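Local coordinates for periplasmic chaperone Spy (Escherichia coli, PDB 5WO2), which acts as an ATP-independent periplasmic chaperone, a cradle-shaped homodimer that limits protein aggregation and lets client proteins fold while they remain bound, at residues K3-T8 and N78-E83; R16-G21 and N74-I79; R34-D39 and E52-K57. All coordinates share one frame; numbering follows the deposited sequence. Where two conformers were deposited one is given.

Interaction 1: residues K3-T8 and N78-E83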
ATOM      1  N   LYS B   3       1.079 -20.236  -6.602  1.00113.60           N
ATOM      2  CA  LYS B   3       0.527 -21.220  -5.673  1.00106.90           C
ATOM      3  C   LYS B   3       0.808 -22.630  -6.185  1.00103.95           C
ATOM      4  O   LYS B   3      -0.005 -23.543  -6.029  1.00106.15           O
ATOM      5  CB  LYS B   3      -0.974 -21.010  -5.478  1.00102.98           C
ATOM      6  CG  LYS B   3      -1.295 -19.842  -4.578  1.00 99.83           C
ATOM      7  CD  LYS B   3      -2.537 -20.091  -3.741  1.00 96.67           C
ATOM      8  CE  LYS B   3      -2.380 -19.497  -2.353  1.00 93.44           C
ATOM      9  NZ  LYS B   3      -1.399 -20.266  -1.544  1.00 89.29           N
ATOM     10  N   ASP B   4       1.981 -22.791  -6.792  1.00101.30           N
ATOM     11  CA  ASP B   4       2.449 -24.080  -7.295  1.00 96.56           C
ATOM     12  C   ASP B   4       2.875 -24.986  -6.150  1.00 87.29           C
ATOM     13  O   ASP B   4       3.940 -25.608  -6.197  1.00 89.61           O
ATOM     14  CB  ASP B   4       3.625 -23.868  -8.238  1.00 98.77           C
ATOM     15  CG  ASP B   4       4.738 -23.075  -7.586  1.00 99.02           C
ATOM     16  OD1 ASP B   4       4.411 -22.152  -6.813  1.00 98.02           O
ATOM     17  OD2 ASP B   4       5.924 -23.382  -7.819  1.00100.25           O
ATOM     18  N   LEU B   5       2.037 -25.055  -5.120  1.00 79.68           N
ATOM     19  CA  LEU B   5       2.408 -25.713  -3.881  1.00 71.17           C
ATOM     20  C   LEU B   5       1.710 -27.064  -3.733  1.00 68.70           C
ATOM     21  O   LEU B   5       2.024 -27.813  -2.822  1.00 68.66           O
ATOM     22  CB  LEU B   5       2.078 -24.818  -2.682  1.00 68.75           C
ATOM     23  CG  LEU B   5       2.709 -23.426  -2.635  1.00 69.01           C
ATOM     24  CD1 LEU B   5       2.215 -22.746  -1.393  1.00 69.51           C
ATOM     25  CD2 LEU B   5       4.228 -23.467  -2.657  1.00 68.23           C
ATOM     26  N   ASN B   6       0.770 -27.359  -4.631  1.00 69.92           N
ATOM     27  CA  ASN B   6       0.115 -28.665  -4.680  1.00 71.23           C
ATOM     28  C   ASN B   6      -0.775 -28.866  -3.472  1.00 71.47           C
ATOM     29  O   ASN B   6      -0.679 -29.863  -2.760  1.00 71.73           O
ATOM     30  CB  ASN B   6       1.156 -29.782  -4.755  1.00 72.75           C
ATOM     31  CG  ASN B   6       2.358 -29.399  -5.586  1.00 74.97           C
ATOM     32  OD1 ASN B   6       2.373 -28.343  -6.226  1.00 77.55           O
ATOM     33  ND2 ASN B   6       3.378 -30.250  -5.582  1.00 75.18           N
ATOM     34  N   LEU B   7      -1.636 -27.894  -3.223  1.00 72.14           N
ATOM     35  CA  LEU B   7      -2.353 -27.868  -1.954  1.00 73.27           C
ATOM     36  C   LEU B   7      -3.347 -29.033  -1.758  1.00 74.79           C
ATOM     37  O   LEU B   7      -4.241 -29.257  -2.554  1.00 76.32           O
ATOM     38  CB  LEU B   7      -3.081 -26.540  -1.817  1.00 73.47           C
ATOM     39  CG  LEU B   7      -2.162 -25.311  -1.769  1.00 72.30           C
ATOM     40  CD1 LEU B   7      -2.949 -24.068  -2.048  1.00 73.92           C
ATOM     41  CD2 LEU B   7      -1.491 -25.226  -0.408  1.00 71.58           C
ATOM     42  N   THR B   8      -3.156 -29.767  -0.669  1.00 75.56           N
ATOM     43  CA  THR B   8      -4.110 -30.782  -0.203  1.00 77.69           C
ATOM     44  C   THR B   8      -5.551 -30.206  -0.079  1.00 79.63           C
ATOM     45  O   THR B   8      -5.707 -29.049   0.331  1.00 79.01           O
ATOM     46  CB  THR B   8      -3.636 -31.329   1.179  1.00 78.11           C
ATOM     47  OG1 THR B   8      -2.651 -32.358   1.011  1.00 77.70           O
ATOM     48  CG2 THR B   8      -4.763 -31.875   1.962  1.00 81.21           C
ATOM     49  N   ASN B  78       2.066 -22.374   8.005  1.00 36.85           N
ATOM     50  CA  ASN B  78       2.086 -23.476   8.970  1.00 41.32           C
ATOM     51  C   ASN B  78       1.112 -24.616   8.684  1.00 46.84           C
ATOM     52  O   ASN B  78       1.135 -25.622   9.383  1.00 49.18           O
ATOM     53  CB  ASN B  78       1.849 -22.926  10.361  1.00 42.73           C
ATOM     54  CG  ASN B  78       3.096 -22.329  10.938  1.00 42.14           C
ATOM     55  OD1 ASN B  78       4.049 -23.062  11.210  1.00 44.52           O
ATOM     56  ND2 ASN B  78       3.121 -20.989  11.115  1.00 40.81           N
ATOM     57  N   ILE B  79       0.282 -24.512   7.650  1.00 47.19           N
ATOM     58  CA  ILE B  79      -0.430 -25.720   7.203  1.00 52.71           C
ATOM     59  C   ILE B  79       0.372 -26.500   6.166  1.00 50.98           C
ATOM     60  O   ILE B  79      -0.078 -27.538   5.709  1.00 52.53           O
ATOM     61  CB  ILE B  79      -1.821 -25.420   6.590  1.00 56.71           C
ATOM     62  CG1 ILE B  79      -1.723 -24.680   5.262  1.00 57.44           C
ATOM     63  CG2 ILE B  79      -2.669 -24.648   7.552  1.00 58.44           C
ATOM     64  CD1 ILE B  79      -3.003 -24.677   4.472  1.00 61.65           C
ATOM     65  N   LEU B  80       1.546 -25.997   5.774  1.00 48.76           N
ATOM     66  CA  LEU B  80       2.321 -26.604   4.680  1.00 47.35           C
ATOM     67  C   LEU B  80       3.300 -27.702   5.085  1.00 49.23           C
ATOM     68  O   LEU B  80       3.817 -27.698   6.200  1.00 51.31           O
ATOM     69  CB  LEU B  80       3.134 -25.528   3.951  1.00 42.70           C
ATOM     70  CG  LEU B  80       2.401 -24.350   3.291  1.00 42.39           C
ATOM     71  CD1 LEU B  80       3.419 -23.361   2.710  1.00 40.42           C
ATOM     72  CD2 LEU B  80       1.436 -24.824   2.235  1.00 45.50           C
ATOM     73  N   THR B  81       3.566 -28.629   4.152  1.00 50.00           N
ATOM     74  CA  THR B  81       4.636 -29.625   4.318  1.00 50.87           C
ATOM     75  C   THR B  81       6.020 -28.996   4.221  1.00 48.28           C
ATOM     76  O   THR B  81       6.173 -27.948   3.608  1.00 46.52           O
ATOM     77  CB  THR B  81       4.571 -30.704   3.252  1.00 53.31           C
ATOM     78  OG1 THR B  81       4.896 -30.122   1.984  1.00 53.12           O
ATOM     79  CG2 THR B  81       3.185 -31.341   3.199  1.00 55.59           C
ATOM     80  N   PRO B  82       7.041 -29.645   4.803  1.00 49.69           N
ATOM     81  CA  PRO B  82       8.412 -29.143   4.657  1.00 49.80           C
ATOM     82  C   PRO B  82       8.785 -28.813   3.217  1.00 49.38           C
ATOM     83  O   PRO B  82       9.281 -27.715   2.985  1.00 46.82           O
ATOM     84  CB  PRO B  82       9.248 -30.294   5.213  1.00 51.33           C
ATOM     85  CG  PRO B  82       8.403 -30.784   6.329  1.00 51.90           C
ATOM     86  CD  PRO B  82       6.981 -30.734   5.798  1.00 51.58           C
ATOM     87  N   GLU B  83       8.538 -29.705   2.259  1.00 53.06           N
ATOM     88  CA  GLU B  83       8.830 -29.359   0.864  1.00 54.11           C
ATOM     89  C   GLU B  83       8.000 -28.145   0.385  1.00 50.12           C
ATOM     90  O   GLU B  83       8.506 -27.294  -0.338  1.00 50.70           O
ATOM     91  CB  GLU B  83       8.604 -30.568  -0.067  1.00 61.99           C
ATOM     92  CG  GLU B  83       7.342 -31.364   0.224  1.00 70.43           C
ATOM     93  CD  GLU B  83       7.551 -32.516   1.235  1.00 75.34           C
ATOM     94  OE1 GLU B  83       7.754 -33.672   0.786  1.00 82.35           O
ATOM     95  OE2 GLU B  83       7.501 -32.270   2.468  1.00 75.15           O
TER

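Interaction 2: residues R16-G21 and N74-I79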
ATOM      1  N   ARG B  16      -9.055 -21.411   2.890  1.00 76.96           N
ATOM      2  CA  ARG B  16     -10.287 -20.664   2.735  1.00 81.50           C
ATOM      3  C   ARG B  16     -10.801 -20.280   4.122  1.00 83.03           C
ATOM      4  O   ARG B  16     -11.231 -19.145   4.349  1.00 83.00           O
ATOM      5  CB  ARG B  16     -11.326 -21.485   1.971  1.00 88.29           C
ATOM      6  CG  ARG B  16     -10.913 -21.901   0.557  1.00 90.84           C
ATOM      7  CD  ARG B  16     -12.085 -22.577  -0.164  1.00 98.04           C
ATOM      8  NE  ARG B  16     -11.688 -23.646  -1.091  1.00100.26           N
ATOM      9  CZ  ARG B  16     -11.843 -24.957  -0.872  1.00101.29           C
ATOM     10  NH1 ARG B  16     -12.382 -25.414   0.257  1.00100.58           N
ATOM     11  NH2 ARG B  16     -11.451 -25.824  -1.797  1.00103.22           N
ATOM     12  N   GLU B  17     -10.705 -21.222   5.059  1.00 81.52           N
ATOM     13  CA  GLU B  17     -11.146 -20.995   6.434  1.00 80.35           C
ATOM     14  C   GLU B  17     -10.336 -19.890   7.102  1.00 75.06           C
ATOM     15  O   GLU B  17     -10.884 -19.073   7.839  1.00 76.12           O
ATOM     16  CB  GLU B  17     -11.036 -22.279   7.252  1.00 79.66           C
ATOM     17  N   ILE B  18      -9.030 -19.885   6.847  1.00 70.09           N
ATOM     18  CA  ILE B  18      -8.135 -18.855   7.379  1.00 66.49           C
ATOM     19  C   ILE B  18      -8.550 -17.492   6.858  1.00 69.18           C
ATOM     20  O   ILE B  18      -8.663 -16.525   7.617  1.00 68.82           O
ATOM     21  CB  ILE B  18      -6.663 -19.121   6.988  1.00 62.20           C
ATOM     22  CG1 ILE B  18      -6.164 -20.428   7.614  1.00 61.18           C
ATOM     23  CG2 ILE B  18      -5.765 -17.986   7.437  1.00 58.02           C
ATOM     24  CD1 ILE B  18      -4.919 -21.008   6.944  1.00 58.53           C
ATOM     25  N   MET B  19      -8.760 -17.422   5.550  1.00 72.59           N
ATOM     26  CA  MET B  19      -9.139 -16.184   4.894  1.00 76.28           C
ATOM     27  C   MET B  19     -10.490 -15.701   5.387  1.00 81.42           C
ATOM     28  O   MET B  19     -10.650 -14.522   5.692  1.00 85.83           O
ATOM     29  CB  MET B  19      -9.185 -16.380   3.385  1.00 76.82           C
ATOM     30  CG  MET B  19      -7.960 -17.050   2.830  1.00 73.81           C
ATOM     31  SD  MET B  19      -7.291 -16.223   1.397  1.00 82.52           S
ATOM     32  CE  MET B  19      -6.752 -14.680   2.151  1.00 83.12           C
ATOM     33  N   LYS B  20     -11.460 -16.613   5.448  1.00 85.10           N
ATOM     34  CA  LYS B  20     -12.803 -16.281   5.920  1.00 86.82           C
ATOM     35  C   LYS B  20     -12.736 -15.525   7.249  1.00 89.52           C
ATOM     36  O   LYS B  20     -13.422 -14.515   7.435  1.00 90.16           O
ATOM     37  CB  LYS B  20     -13.649 -17.547   6.073  1.00 90.31           C
ATOM     38  N   GLY B  21     -11.895 -16.010   8.162  1.00 86.58           N
ATOM     39  CA  GLY B  21     -11.691 -15.342   9.434  1.00 88.01           C
ATOM     40  C   GLY B  21     -10.875 -14.081   9.235  1.00 86.88           C
ATOM     41  O   GLY B  21     -11.387 -12.962   9.343  1.00 85.86           O
ATOM     42  N   ASN B  74       1.168 -16.256   7.788  1.00 31.81           N
ATOM     43  CA  ASN B  74       1.766 -17.139   8.785  1.00 31.66           C
ATOM     44  C   ASN B  74       0.890 -18.374   9.001  1.00 34.97           C
ATOM     45  O   ASN B  74       1.390 -19.490   9.123  1.00 36.40           O
ATOM     46  CB  ASN B  74       1.970 -16.384  10.107  1.00 32.35           C
ATOM     47  CG  ASN B  74       2.605 -17.225  11.168  1.00 35.25           C
ATOM     48  OD1 ASN B  74       1.916 -17.907  11.942  1.00 37.56           O
ATOM     49  ND2 ASN B  74       3.930 -17.210  11.216  1.00 36.75           N
ATOM     50  N   LYS B  75      -0.420 -18.180   9.048  1.00 36.30           N
ATOM     51  CA  LYS B  75      -1.294 -19.327   9.303  1.00 41.62           C
ATOM     52  C   LYS B  75      -1.199 -20.300   8.130  1.00 42.72           C
ATOM     53  O   LYS B  75      -1.241 -21.513   8.299  1.00 44.16           O
ATOM     54  CB  LYS B  75      -2.734 -18.877   9.524  1.00 45.34           C
ATOM     55  CG  LYS B  75      -3.001 -18.348  10.938  1.00 49.51           C
ATOM     56  CD  LYS B  75      -4.478 -17.994  11.152  1.00 54.77           C
ATOM     57  CE  LYS B  75      -4.660 -17.135  12.372  1.00 57.57           C
ATOM     58  NZ  LYS B  75      -3.881 -17.644  13.547  1.00 60.28           N
ATOM     59  N   ILE B  76      -1.057 -19.763   6.930  1.00 42.22           N
ATOM     60  CA  ILE B  76      -0.947 -20.589   5.742  1.00 43.72           C
ATOM     61  C   ILE B  76       0.372 -21.352   5.743  1.00 41.42           C
ATOM     62  O   ILE B  76       0.402 -22.575   5.588  1.00 44.13           O
ATOM     63  CB  ILE B  76      -1.068 -19.717   4.485  1.00 43.64           C
ATOM     64  CG1 ILE B  76      -2.516 -19.225   4.353  1.00 45.69           C
ATOM     65  CG2 ILE B  76      -0.629 -20.487   3.234  1.00 44.99           C
ATOM     66  CD1 ILE B  76      -2.742 -18.288   3.243  1.00 44.77           C
ATOM     67  N   TYR B  77       1.468 -20.628   5.925  1.00 36.99           N
ATOM     68  CA  TYR B  77       2.787 -21.230   5.980  1.00 35.24           C
ATOM     69  C   TYR B  77       2.767 -22.466   6.887  1.00 36.82           C
ATOM     70  O   TYR B  77       3.351 -23.484   6.560  1.00 38.09           O
ATOM     71  CB  TYR B  77       3.797 -20.210   6.501  1.00 34.27           C
ATOM     72  CG  TYR B  77       5.228 -20.707   6.510  1.00 35.21           C
ATOM     73  CD1 TYR B  77       5.975 -20.728   5.342  1.00 34.64           C
ATOM     74  CD2 TYR B  77       5.837 -21.142   7.681  1.00 36.54           C
ATOM     75  CE1 TYR B  77       7.279 -21.191   5.326  1.00 34.59           C
ATOM     76  CE2 TYR B  77       7.175 -21.601   7.674  1.00 36.87           C
ATOM     77  CZ  TYR B  77       7.880 -21.593   6.498  1.00 35.78           C
ATOM     78  OH  TYR B  77       9.180 -21.996   6.431  1.00 36.79           O
ATOM     79  N   ASN B  78       2.066 -22.374   8.005  1.00 36.85           N
ATOM     80  CA  ASN B  78       2.086 -23.476   8.970  1.00 41.32           C
ATOM     81  C   ASN B  78       1.112 -24.616   8.684  1.00 46.84           C
ATOM     82  O   ASN B  78       1.135 -25.622   9.383  1.00 49.18           O
ATOM     83  CB  ASN B  78       1.849 -22.926  10.361  1.00 42.73           C
ATOM     84  CG  ASN B  78       3.096 -22.329  10.938  1.00 42.14           C
ATOM     85  OD1 ASN B  78       4.049 -23.062  11.210  1.00 44.52           O
ATOM     86  ND2 ASN B  78       3.121 -20.989  11.115  1.00 40.81           N
ATOM     87  N   ILE B  79       0.282 -24.512   7.650  1.00 47.19           N
ATOM     88  CA  ILE B  79      -0.430 -25.720   7.203  1.00 52.71           C
ATOM     89  C   ILE B  79       0.372 -26.500   6.166  1.00 50.98           C
ATOM     90  O   ILE B  79      -0.078 -27.538   5.709  1.00 52.53           O
ATOM     91  CB  ILE B  79      -1.821 -25.420   6.590  1.00 56.71           C
ATOM     92  CG1 ILE B  79      -1.723 -24.680   5.262  1.00 57.44           C
ATOM     93  CG2 ILE B  79      -2.669 -24.648   7.552  1.00 58.44           C
ATOM     94  CD1 ILE B  79      -3.003 -24.677   4.472  1.00 61.65           C
TER

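Interaction 3: residues R34-D39 and E52-K57. With ZN (zinc ion), chain R; IMD (imidazole), chain Q.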
ATOM      1  N   ARG B  34      -9.262   8.090   2.199  1.00 55.89           N
ATOM      2  CA  ARG B  34      -9.254   8.436   0.783  1.00 51.64           C
ATOM      3  C   ARG B  34      -9.833   9.818   0.535  1.00 45.95           C
ATOM      4  O   ARG B  34      -9.244  10.599  -0.199  1.00 42.70           O
ATOM      5  CB  ARG B  34     -10.037   7.405  -0.027  1.00 56.05           C
ATOM      6  CG  ARG B  34     -10.090   7.657  -1.528  1.00 58.09           C
ATOM      7  CD  ARG B  34      -8.966   6.946  -2.267  1.00 63.87           C
ATOM      8  NE  ARG B  34      -9.131   7.027  -3.721  1.00 67.76           N
ATOM      9  CZ  ARG B  34      -8.182   6.718  -4.599  1.00 72.80           C
ATOM     10  NH1 ARG B  34      -6.996   6.293  -4.175  1.00 75.65           N
ATOM     11  NH2 ARG B  34      -8.419   6.822  -5.901  1.00 75.00           N
ATOM     12  N   ARG B  35     -10.990  10.119   1.115  1.00 45.42           N
ATOM     13  CA  ARG B  35     -11.620  11.415   0.876  1.00 43.91           C
ATOM     14  C   ARG B  35     -10.769  12.536   1.461  1.00 40.33           C
ATOM     15  O   ARG B  35     -10.661  13.595   0.880  1.00 37.71           O
ATOM     16  CB  ARG B  35     -13.032  11.447   1.459  1.00 46.09           C
ATOM     17  CG  ARG B  35     -13.911  10.366   0.880  1.00 48.37           C
ATOM     18  CD  ARG B  35     -15.394  10.683   0.935  1.00 52.50           C
ATOM     19  NE  ARG B  35     -16.112   9.792   0.034  1.00 58.96           N
ATOM     20  CZ  ARG B  35     -16.949   8.829   0.404  1.00 67.47           C
ATOM     21  NH1 ARG B  35     -17.241   8.616   1.692  1.00 71.56           N
ATOM     22  NH2 ARG B  35     -17.513   8.075  -0.531  1.00 71.33           N
ATOM     23  N   ALA B  36     -10.166  12.299   2.617  1.00 41.10           N
ATOM     24  CA  ALA B  36      -9.258  13.282   3.184  1.00 39.66           C
ATOM     25  C   ALA B  36      -8.057  13.512   2.255  1.00 37.68           C
ATOM     26  O   ALA B  36      -7.637  14.657   2.051  1.00 39.26           O
ATOM     27  CB  ALA B  36      -8.787  12.835   4.579  1.00 41.92           C
ATOM     28  N   MET B  37      -7.495  12.435   1.712  1.00 37.14           N
ATOM     29  CA  MET B  37      -6.415  12.566   0.736  1.00 35.07           C
ATOM     30  C   MET B  37      -6.879  13.366  -0.468  1.00 34.84           C
ATOM     31  O   MET B  37      -6.193  14.274  -0.972  1.00 34.16           O
ATOM     32  CB  MET B  37      -5.944  11.190   0.270  1.00 37.37           C
ATOM     33  CG  MET B  37      -4.756  11.280  -0.672  1.00 37.55           C
ATOM     34  SD  MET B  37      -4.044   9.711  -1.125  1.00 68.42           S
ATOM     35  CE  MET B  37      -2.561  10.280  -1.952  1.00 57.24           C
ATOM     36  N   HIS B  38      -8.052  13.010  -0.958  1.00 34.85           N
ATOM     37  CA  HIS B  38      -8.601  13.740  -2.090  1.00 34.58           C
ATOM     38  C   HIS B  38      -8.684  15.220  -1.792  1.00 33.49           C
ATOM     39  O   HIS B  38      -8.269  16.056  -2.621  1.00 31.80           O
ATOM     40  CB  HIS B  38      -9.976  13.205  -2.438  1.00 34.46           C
ATOM     41  CG  HIS B  38     -10.483  13.661  -3.767  1.00 31.99           C
ATOM     42  ND1 HIS B  38     -11.755  13.372  -4.195  1.00 32.38           N
ATOM     43  CD2 HIS B  38      -9.919  14.419  -4.742  1.00 29.68           C
ATOM     44  CE1 HIS B  38     -11.942  13.869  -5.402  1.00 31.97           C
ATOM     45  NE2 HIS B  38     -10.841  14.513  -5.766  1.00 30.69           N
ATOM     46  N   ASP B  39      -9.180  15.571  -0.599  1.00 35.64           N
ATOM     47  CA  ASP B  39      -9.394  16.973  -0.289  1.00 35.61           C
ATOM     48  C   ASP B  39      -8.070  17.728  -0.091  1.00 35.68           C
ATOM     49  O   ASP B  39      -8.035  18.944  -0.219  1.00 39.51           O
ATOM     50  CB  ASP B  39     -10.320  17.108   0.953  1.00 37.17           C
ATOM     51  CG  ASP B  39     -11.769  16.671   0.636  1.00 39.05           C
ATOM     52  OD1 ASP B  39     -12.033  16.543  -0.573  1.00 41.30           O
ATOM     53  OD2 ASP B  39     -12.621  16.405   1.524  1.00 39.60           O
ATOM     54  N   GLU B  52       0.154  15.858   6.969  1.00 27.86           N
ATOM     55  CA  GLU B  52       0.779  15.010   7.976  1.00 26.55           C
ATOM     56  C   GLU B  52      -0.278  14.297   8.831  1.00 25.70           C
ATOM     57  O   GLU B  52      -0.100  13.129   9.209  1.00 24.71           O
ATOM     58  CB  GLU B  52       1.713  15.812   8.862  1.00 27.07           C
ATOM     59  CG  GLU B  52       2.971  16.265   8.110  1.00 30.60           C
ATOM     60  CD  GLU B  52       3.916  17.128   8.961  1.00 31.47           C
ATOM     61  OE1 GLU B  52       3.469  18.127   9.555  1.00 32.94           O
ATOM     62  OE2 GLU B  52       5.125  16.826   8.969  1.00 33.89           O
ATOM     63  N   ALA B  53      -1.370  14.996   9.152  1.00 26.40           N
ATOM     64  CA  ALA B  53      -2.400  14.350   9.947  1.00 27.38           C
ATOM     65  C   ALA B  53      -3.072  13.189   9.201  1.00 25.96           C
ATOM     66  O   ALA B  53      -3.347  12.131   9.783  1.00 25.42           O
ATOM     67  CB  ALA B  53      -3.451  15.387  10.412  1.00 27.41           C
ATOM     68  N   GLN B  54      -3.277  13.381   7.908  1.00 26.72           N
ATOM     69  CA  GLN B  54      -3.858  12.351   7.026  1.00 27.04           C
ATOM     70  C   GLN B  54      -2.948  11.157   6.969  1.00 27.38           C
ATOM     71  O   GLN B  54      -3.402  10.014   7.100  1.00 27.87           O
ATOM     72  CB  GLN B  54      -4.090  12.892   5.608  1.00 32.14           C
ATOM     73  CG  GLN B  54      -4.980  11.992   4.759  1.00 39.56           C
ATOM     74  CD  GLN B  54      -4.232  10.867   4.052  1.00 47.13           C
ATOM     75  OE1 GLN B  54      -3.000  10.914   3.912  1.00 48.51           O
ATOM     76  NE2 GLN B  54      -4.979   9.843   3.594  1.00 51.37           N
ATOM     77  N   ILE B  55      -1.647  11.408   6.848  1.00 25.60           N
ATOM     78  CA  ILE B  55      -0.685  10.315   6.797  1.00 26.34           C
ATOM     79  C   ILE B  55      -0.679   9.514   8.112  1.00 23.48           C
ATOM     80  O   ILE B  55      -0.739   8.274   8.125  1.00 25.54           O
ATOM     81  CB  ILE B  55       0.734  10.845   6.469  1.00 24.20           C
ATOM     82  CG1 ILE B  55       0.788  11.370   5.031  1.00 25.86           C
ATOM     83  CG2 ILE B  55       1.832   9.756   6.734  1.00 28.43           C
ATOM     84  CD1 ILE B  55       2.015  12.172   4.770  1.00 27.84           C
ATOM     85  N   ALA B  56      -0.676  10.213   9.239  1.00 23.93           N
ATOM     86  CA  ALA B  56      -0.730   9.561  10.542  1.00 22.76           C
ATOM     87  C   ALA B  56      -2.000   8.730  10.701  1.00 24.18           C
ATOM     88  O   ALA B  56      -1.972   7.625  11.269  1.00 22.80           O
ATOM     89  CB  ALA B  56      -0.643  10.594  11.609  1.00 23.90           C
ATOM     90  N   LYS B  57      -3.125   9.237  10.220  1.00 26.74           N
ATOM     91  CA  LYS B  57      -4.354   8.471  10.329  1.00 31.54           C
ATOM     92  C   LYS B  57      -4.272   7.208   9.452  1.00 30.26           C
ATOM     93  O   LYS B  57      -4.714   6.113   9.859  1.00 33.76           O
ATOM     94  CB  LYS B  57      -5.544   9.346   9.966  1.00 35.27           C
ATOM     95  CG  LYS B  57      -6.884   8.620  10.026  1.00 44.47           C
ATOM     96  CD  LYS B  57      -7.957   9.447  10.780  1.00 51.80           C
ATOM     97  CE  LYS B  57      -9.067   8.541  11.418  1.00 58.77           C
ATOM     98  NZ  LYS B  57      -8.534   7.560  12.422  1.00 58.83           N
TER
HETATM   99 ZN    ZN R 202     -13.162  12.110  -3.466  0.71 25.23          ZN
HETATM  100  N1  IMD Q 201     -13.938  14.268  -0.731  1.00 37.52           N
HETATM  101  C2  IMD Q 201     -13.591  13.403  -1.690  1.00 35.95           C
HETATM  102  N3  IMD Q 201     -14.699  12.967  -2.298  1.00 34.78           N
HETATM  103  C4  IMD Q 201     -15.769  13.508  -1.680  1.00 33.92           C
HETATM  104  C5  IMD Q 201     -15.282  14.311  -0.680  1.00 35.29           C

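Interaction 1: residues K3-T8 and N78-E83
Leu5 and Leu7 converge on Leu80, and a single methyl of Leu80 serves both. Its CD2 lies 4.0 Å from CD2 of Leu7 and 4.3 Å from CD1 of Leu5, so branch ends meet while the backbones stay well apart, with Leu7 CA 8.2 Å from Leu80 CA. Leu80 holds CG opposite its own carbonyl carbon (chi1 -59°), which brings the isobutyl group out of the loop and against both leucines. No hydrogen bond links the two segments directly; their touching surfaces are wholly apolar.

The logic becomes plain from the sequence: Leu7-Thr8 and Leu80-Thr81 each begin an LTXXQ motif, the signature that names the family, and each threonine occupies the N-cap of the helix that follows. In both copies the motif glutamine turns its OE1 back to the threonine backbone N, and Thr81 also caps a backbone N of its helix through its side chain. The same two glutamines cross-link the copies, Gln84 NE2 binding Leu5 O and Gln11 NE2 binding Ile79 O.

Farther out, an inverse gamma turn centred on Asp4, closed by Leu5 N to Lys3 O at 2.7 Å, shapes the approach to Leu5. Asp4 OD1 is held in turn by Asn91 ND2, and Phe88 of helix 82-94 packs on Leu80.

Interaction 2: residues R16-G21 and N74-I79
Ile18 touches Lys75, Ile76 and Ile79, and every close contact between these segments passes through it. The two branches of its side chain have overlapping reach. CG2 meets Lys75 alone, 3.8 Å from CB and 3.9 Å from CD, whereas CD1 touches Lys75 CB and goes on to Ile76 CG1 at 4.0 Å and Ile79 CG2 at 4.3 Å. The first torsion (chi1 -64°) sends the branches apart, setting CG1 opposite the carbonyl carbon and CG2 opposite the backbone N. The Lys75 side chain contributes hydrocarbon: it bends at chi4 and carries NZ away from Ile18, in the direction of Glu71, with which it forms a long, weak ion pair.

The pairing joins helix 9-21 to the end of the long helix 48-77, the two running in broadly opposite directions within the all-helical Spy cradle. Thr72, further back on the long helix, extends the same seam under Ile18 and Met19.

No hydrogen bond crosses between the segments; within 74-79, Asn78 folds back on Asn74. Asn74 O accepts twice from Asn78: from its backbone N at 3.2 Å and from its ND2 at 3.0 Å, the donors coming from opposite faces of the carbonyl plane. The side-chain bond is bent, 140° at the hydrogen, and arrives from above that plane. One residue later Ile79 N closes a shorter turn onto Ile76 O, at 2.8 Å. Asn78 ND2 also binds Ser43 O of the second subunit.

Interaction 3: residues R34-D39 and E52-K57
A helical hairpin, whose first arm carries a zinc site on the face turned from Gln54, toward the second subunit, closes here: helix 32-41 packs on the start of helix 48-77 where Ala36 and Met37 meet Gln54. Gln54 does the bridging. CG opposite the backbone N (chi1 -166°) points the chain across the gap, and a bend at chi2 then lays the amide beside Met37. CG thus meets Ala36 CB at 3.9 Å, and Met37 CB makes a van der Waals contact with the amide nitrogen, NE2, at 3.7 Å. NE2 finds its hydrogen-bond partner one turn back, at Glu33 O, so the buried amide fastens the second arm to the first.

His38 lies on another face of helix 32-41. Its ND1 binds zinc at 2.0 Å, next to imidazole N3 at 2.1 Å; Glu93 OE2 of the second subunit is one of two further ligands, so the metal bridges the subunits. Asn89 of that subunit bonds to His38 NE2 and Phe92 stacks on the ring. The imidazole, probably from the crystallisation liquor, donates from N1 to Asp39 OD1 at 3.0 Å, with a bent angle of 132°, while the hydrocarbon part of Arg35 runs along it, CB 3.7 Å from N1.

How the interactions relate
Interactions 1 and 2 are neighbours, their centres 12 Å apart, and they share Asn78 and Ile79, so the end of helix 48-77 passes directly from its packing on helix 9-21 into the paired LTXXQ motifs. Interaction 3 lies across the centre of the chain, about 32 Å from interaction 2 and 40 Å from interaction 1 between centres, with nearest atoms about 20 and 26 Å away. Helix 48-77 connects interactions 2 and 3 along its length, in keeping with the elongated cradle. The second subunit is reached near one end through the shared Asn78 and near the other through His38 with its zinc, while the leucines of interaction 1 meet within one subunit.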